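Local atomic coordinates of Nrps/pks (Streptomyces albus, PDB entry 4OPF), a protein that probably catalyses decarboxylative carbon-carbon bond formation as a ketosynthase domain of the modular oxazolomycin synthase, extending the growing polyketide chain. Residues M14-W28 and A341-A354. Sequence-based numbering, arbitrary orientation.
Sequences MSGRFPGAPDLDAYW and AGVIKTVLMLRNRA
W28 lies against the last turns of helix 341-352, its indole stacked on the side-chain amide of N352. The two planes are 19° apart, and N352 ND2 sits over the ring centre, 3.6 Å from W28 CE2. A hydrogen bond of 2.8 Å from N352 ND2 to L348 O, one turn back, fixes the amide's rotation beneath the ring. W28 CE3 passes L348 CB at 3.7 Å, while CZ3 approaches M349 CG, which lies in the plane of the ring at its edge. Replacing W28 with an alanine would probably open a gap beside L348 and M349 and leave the N352 amide without its stacking partner.

The hydrogen bond between the segments runs from Y27 OH to A341 O (2.8 Å). Y27 OH and K345 N approach A341 O from opposite faces of the carbonyl plane, so this helical carbonyl is gripped twice. The Y27 ring, its CG turned away from the backbone N (chi1 -170°), drops as a knob among A341, I344, K345 and L348; F18 packs over one face of it.

Apolar contacts join strand 14-17 and the start of helix 24-28 to the same helix. Selenomethionine M14 meets V347 tip to tip (SE to CG1, 3.5 Å) and its CE reaches I344 CG1, whereas I344 CG2 touches L24 CD2 at 3.7 Å. Helix 341-352 thus packs on strand 14-17 and crosses helix 24-28 at 78°, tying N- and C-terminal parts of the thiolase-like ketosynthase fold together.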
loop_
_atom_site.group_PDB
_atom_site.type_symbol
_atom_site.label_atom_id
_atom_site.label_comp_id
_atom_site.label_asym_id
_atom_site.label_seq_id
_atom_site.Cartn_x
_atom_site.Cartn_y
_atom_site.Cartn_z
HETATM N N MSE A 14 -3.758 -20.014 8.312
HETATM C CA MSE A 14 -2.664 -19.294 8.904
HETATM C C MSE A 14 -1.525 -20.194 9.213
HETATM O O MSE A 14 -1.709 -21.362 9.486
HETATM C CB MSE A 14 -3.111 -18.603 10.191
HETATM C CG MSE A 14 -3.729 -19.602 11.181
HETATM SE SE MSE A 14 -4.581 -18.648 12.751
HETATM C CE MSE A 14 -3.774 -17.003 12.539
ATOM N N SER A 15 -0.350 -19.609 9.237
ATOM C CA SER A 15 0.863 -20.277 9.607
ATOM C C SER A 15 1.797 -19.257 10.164
ATOM O O SER A 15 1.657 -18.047 9.933
ATOM C CB SER A 15 1.545 -20.882 8.402
ATOM O OG SER A 15 2.554 -21.796 8.876
ATOM N N GLY A 16 2.776 -19.719 10.899
ATOM C CA GLY A 16 3.820 -18.829 11.407
ATOM C C GLY A 16 4.914 -19.514 12.205
ATOM O O GLY A 16 4.810 -20.694 12.490
ATOM N N ARG A 17 5.949 -18.754 12.541
ATOM C CA ARG A 17 7.124 -19.268 13.194
ATOM C C ARG A 17 7.700 -18.142 14.008
ATOM O O ARG A 17 7.888 -17.075 13.482
ATOM C CB ARG A 17 8.117 -19.690 12.103
ATOM C CG ARG A 17 9.170 -20.597 12.572
ATOM C CD ARG A 17 10.111 -21.119 11.483
ATOM N NE ARG A 17 9.401 -21.493 10.254
ATOM C CZ ARG A 17 9.994 -22.082 9.188
ATOM N NH1 ARG A 17 9.289 -22.381 8.106
ATOM N NH2 ARG A 17 11.308 -22.388 9.217
ATOM N N PHE A 18 7.974 -18.366 15.294
ATOM C CA PHE A 18 8.461 -17.320 16.199
ATOM C C PHE A 18 9.481 -17.919 17.145
ATOM O O PHE A 18 9.600 -19.129 17.227
ATOM C CB PHE A 18 7.268 -16.743 16.981
ATOM C CG PHE A 18 6.245 -16.092 16.104
ATOM C CD1 PHE A 18 6.495 -14.868 15.545
ATOM C CD2 PHE A 18 5.077 -16.736 15.792
ATOM C CE1 PHE A 18 5.579 -14.273 14.684
ATOM C CE2 PHE A 18 4.156 -16.157 14.943
ATOM C CZ PHE A 18 4.409 -14.913 14.372
ATOM N N PRO A 19 10.268 -17.084 17.829
ATOM C CA PRO A 19 11.244 -17.644 18.764
ATOM C C PRO A 19 10.576 -18.592 19.744
ATOM O O PRO A 19 9.507 -18.305 20.233
ATOM C CB PRO A 19 11.819 -16.401 19.453
ATOM C CG PRO A 19 11.633 -15.312 18.438
ATOM C CD PRO A 19 10.333 -15.617 17.769
ATOM N N GLY A 20 11.162 -19.743 19.948
ATOM C CA GLY A 20 10.625 -20.776 20.815
ATOM C C GLY A 20 9.410 -21.465 20.230
ATOM O O GLY A 20 8.804 -22.283 20.905
ATOM N N ALA A 21 9.038 -21.174 18.969
ATOM C CA ALA A 21 7.782 -21.710 18.417
ATOM C C ALA A 21 7.855 -21.991 16.912
ATOM O O ALA A 21 7.472 -21.130 16.132
ATOM C CB ALA A 21 6.660 -20.716 18.709
ATOM N N PRO A 22 8.295 -23.202 16.511
ATOM C CA PRO A 22 8.446 -23.546 15.097
ATOM C C PRO A 22 7.182 -23.626 14.262
ATOM O O PRO A 22 7.280 -23.657 13.047
ATOM C CB PRO A 22 9.084 -24.963 15.117
ATOM C CG PRO A 22 9.602 -25.145 16.516
ATOM C CD PRO A 22 8.708 -24.321 17.393
ATOM N N ASP A 23 6.011 -23.655 14.882
ATOM C CA ASP A 23 4.747 -23.661 14.153
ATOM C C ASP A 23 3.696 -23.137 15.128
ATOM O O ASP A 23 4.027 -22.861 16.279
ATOM C CB ASP A 23 4.428 -25.074 13.623
ATOM C CG ASP A 23 4.169 -26.131 14.766
ATOM O OD1 ASP A 23 3.798 -25.834 15.928
ATOM O OD2 ASP A 23 4.309 -27.322 14.485
ATOM N N LEU A 24 2.451 -22.987 14.694
ATOM C CA LEU A 24 1.440 -22.338 15.481
ATOM C C LEU A 24 0.968 -23.148 16.703
ATOM O O LEU A 24 0.464 -22.589 17.657
ATOM C CB LEU A 24 0.246 -21.950 14.621
ATOM C CG LEU A 24 0.609 -20.842 13.624
ATOM C CD1 LEU A 24 -0.631 -20.253 13.054
ATOM C CD2 LEU A 24 1.456 -19.707 14.190
ATOM N N ASP A 25 1.095 -24.453 16.661
ATOM C CA ASP A 25 0.756 -25.255 17.806
ATOM C C ASP A 25 1.782 -24.994 18.899
ATOM O O ASP A 25 1.415 -24.854 20.047
ATOM C CB ASP A 25 0.671 -26.741 17.409
ATOM C CG ASP A 25 -0.608 -27.057 16.614
ATOM O OD1 ASP A 25 -1.557 -26.247 16.595
ATOM O OD2 ASP A 25 -0.669 -28.122 15.998
ATOM N N ALA A 26 3.058 -24.904 18.540
ATOM C CA ALA A 26 4.064 -24.572 19.509
ATOM C C ALA A 26 3.909 -23.108 19.990
ATOM O O ALA A 26 4.184 -22.788 21.139
ATOM C CB ALA A 26 5.464 -24.855 18.965
ATOM N N TYR A 27 3.473 -22.210 19.113
ATOM C CA TYR A 27 3.246 -20.853 19.507
ATOM C C TYR A 27 2.115 -20.796 20.566
ATOM O O TYR A 27 2.218 -20.092 21.548
ATOM C CB TYR A 27 2.936 -20.005 18.273
ATOM C CG TYR A 27 2.887 -18.534 18.461
ATOM C CD1 TYR A 27 3.858 -17.852 19.154
ATOM C CD2 TYR A 27 1.897 -17.803 17.858
ATOM C CE1 TYR A 27 3.786 -16.460 19.296
ATOM C CE2 TYR A 27 1.848 -16.433 17.915
ATOM C CZ TYR A 27 2.797 -15.759 18.637
ATOM O OH TYR A 27 2.668 -14.374 18.711
ATOM N N TRP A 28 1.038 -21.510 20.343
ATOM C CA TRP A 28 -0.036 -21.565 21.286
ATOM C C TRP A 28 0.426 -22.147 22.609
ATOM O O TRP A 28 0.091 -21.618 23.619
ATOM C CB TRP A 28 -1.211 -22.370 20.758
ATOM C CG TRP A 28 -2.305 -22.468 21.765
ATOM C CD1 TRP A 28 -2.706 -23.596 22.439
ATOM C CD2 TRP A 28 -3.075 -21.387 22.301
ATOM N NE1 TRP A 28 -3.711 -23.265 23.331
ATOM C CE2 TRP A 28 -3.966 -21.927 23.244
ATOM C CE3 TRP A 28 -3.138 -20.023 22.026
ATOM C CZ2 TRP A 28 -4.873 -21.150 23.937
ATOM C CZ3 TRP A 28 -4.092 -19.247 22.674
ATOM C CH2 TRP A 28 -4.911 -19.804 23.638
ATOM N N ALA A 341 2.515 -11.233 14.703
ATOM C CA ALA A 341 2.571 -12.044 15.917
ATOM C C ALA A 341 1.404 -11.783 16.869
ATOM O O ALA A 341 0.802 -12.712 17.408
ATOM C CB ALA A 341 3.866 -11.818 16.633
ATOM N N GLY A 342 1.045 -10.515 16.999
ATOM C CA GLY A 342 -0.083 -10.105 17.757
ATOM C C GLY A 342 -1.395 -10.546 17.190
ATOM O O GLY A 342 -2.227 -11.016 17.932
ATOM N N VAL A 343 -1.592 -10.429 15.872
ATOM C CA VAL A 343 -2.821 -10.847 15.265
ATOM C C VAL A 343 -2.977 -12.351 15.387
ATOM O O VAL A 343 -4.045 -12.817 15.719
ATOM C CB VAL A 343 -2.883 -10.382 13.791
ATOM C CG1 VAL A 343 -3.988 -11.077 13.011
ATOM C CG2 VAL A 343 -3.103 -8.860 13.748
ATOM N N ILE A 344 -1.916 -13.110 15.161
ATOM C CA ILE A 344 -1.998 -14.586 15.234
ATOM C C ILE A 344 -2.315 -15.040 16.687
ATOM O O ILE A 344 -3.180 -15.903 16.892
ATOM C CB ILE A 344 -0.714 -15.251 14.688
ATOM C CG1 ILE A 344 -0.684 -15.044 13.149
ATOM C CG2 ILE A 344 -0.638 -16.733 15.034
ATOM C CD1 ILE A 344 0.584 -15.499 12.479
ATOM N N LYS A 345 -1.671 -14.415 17.657
ATOM C CA LYS A 345 -1.973 -14.655 19.068
ATOM C C LYS A 345 -3.456 -14.472 19.376
ATOM O O LYS A 345 -4.102 -15.327 19.954
ATOM C CB LYS A 345 -1.168 -13.729 19.991
ATOM C CG LYS A 345 -1.766 -13.625 21.402
ATOM C CD LYS A 345 -0.868 -12.809 22.316
ATOM C CE LYS A 345 -1.628 -12.345 23.534
ATOM N NZ LYS A 345 -0.721 -11.500 24.381
ATOM N N THR A 346 -3.977 -13.342 18.981
ATOM C CA THR A 346 -5.384 -13.038 19.206
ATOM C C THR A 346 -6.322 -13.984 18.474
ATOM O O THR A 346 -7.328 -14.347 19.039
ATOM C CB THR A 346 -5.663 -11.609 18.758
ATOM O OG1 THR A 346 -4.835 -10.751 19.539
ATOM C CG2 THR A 346 -7.044 -11.246 19.054
ATOM N N VAL A 347 -5.996 -14.380 17.223
ATOM C CA VAL A 347 -6.805 -15.327 16.504
ATOM C C VAL A 347 -6.785 -16.644 17.239
ATOM O O VAL A 347 -7.805 -17.279 17.398
ATOM C CB VAL A 347 -6.324 -15.524 15.043
ATOM C CG1 VAL A 347 -6.989 -16.756 14.428
ATOM C CG2 VAL A 347 -6.555 -14.230 14.242
ATOM N N LEU A 348 -5.628 -17.062 17.701
ATOM C CA LEU A 348 -5.559 -18.304 18.451
ATOM C C LEU A 348 -6.356 -18.259 19.785
ATOM O O LEU A 348 -7.017 -19.242 20.174
ATOM C CB LEU A 348 -4.107 -18.658 18.721
ATOM C CG LEU A 348 -3.312 -19.078 17.498
ATOM C CD1 LEU A 348 -1.847 -19.221 17.874
ATOM C CD2 LEU A 348 -3.821 -20.410 16.992
HETATM N N MSE A 349 -6.275 -17.141 20.482
HETATM C CA MSE A 349 -7.071 -16.939 21.707
HETATM C C MSE A 349 -8.534 -17.062 21.432
HETATM O O MSE A 349 -9.244 -17.725 22.172
HETATM C CB MSE A 349 -6.788 -15.579 22.292
HETATM C CG MSE A 349 -5.495 -15.648 23.125
HETATM SE SE MSE A 349 -5.060 -13.838 23.798
HETATM C CE MSE A 349 -6.861 -13.401 24.403
ATOM N N LEU A 350 -9.014 -16.393 20.379
ATOM C CA LEU A 350 -10.442 -16.397 19.994
ATOM C C LEU A 350 -10.917 -17.782 19.593
ATOM O O LEU A 350 -11.954 -18.277 20.059
ATOM C CB LEU A 350 -10.712 -15.408 18.855
ATOM C CG LEU A 350 -10.613 -13.938 19.225
ATOM C CD1 LEU A 350 -10.518 -13.097 17.949
ATOM C CD2 LEU A 350 -11.815 -13.490 20.055
ATOM N N ARG A 351 -10.101 -18.455 18.800
ATOM C CA ARG A 351 -10.365 -19.818 18.406
ATOM C C ARG A 351 -10.400 -20.785 19.591
ATOM O O ARG A 351 -11.264 -21.647 19.621
ATOM C CB ARG A 351 -9.288 -20.257 17.399
ATOM C CG ARG A 351 -9.624 -21.490 16.634
ATOM C CD ARG A 351 -8.625 -21.723 15.503
ATOM N NE ARG A 351 -7.749 -22.862 15.748
ATOM C CZ ARG A 351 -6.647 -23.133 15.048
ATOM N NH1 ARG A 351 -6.241 -22.347 14.056
ATOM N NH2 ARG A 351 -5.926 -24.192 15.366
ATOM N N ASN A 352 -9.436 -20.706 20.518
ATOM C CA ASN A 352 -9.440 -21.593 21.683
ATOM C C ASN A 352 -10.296 -21.083 22.836
ATOM O O ASN A 352 -10.392 -21.753 23.844
ATOM C CB ASN A 352 -8.040 -21.808 22.196
ATOM C CG ASN A 352 -7.189 -22.600 21.221
ATOM O OD1 ASN A 352 -7.354 -23.782 21.147
ATOM N ND2 ASN A 352 -6.261 -21.964 20.529
ATOM N N ARG A 353 -10.875 -19.888 22.696
ATOM C CA ARG A 353 -11.667 -19.228 23.747
ATOM C C ARG A 353 -10.919 -19.165 25.072
ATOM O O ARG A 353 -11.401 -19.636 26.093
ATOM C CB ARG A 353 -13.026 -19.920 23.916
ATOM C CG ARG A 353 -13.793 -19.926 22.615
ATOM C CD ARG A 353 -15.046 -20.774 22.624
ATOM N NE ARG A 353 -15.580 -20.791 21.256
ATOM C CZ ARG A 353 -16.744 -21.328 20.866
ATOM N NH1 ARG A 353 -17.553 -21.922 21.745
ATOM N NH2 ARG A 353 -17.105 -21.260 19.579
ATOM N N ALA A 354 -9.741 -18.588 25.057
ATOM C CA ALA A 354 -8.985 -18.464 26.263
ATOM C C ALA A 354 -8.146 -17.218 26.234
ATOM O O ALA A 354 -7.718 -16.754 25.161
ATOM C CB ALA A 354 -8.097 -19.690 26.474
#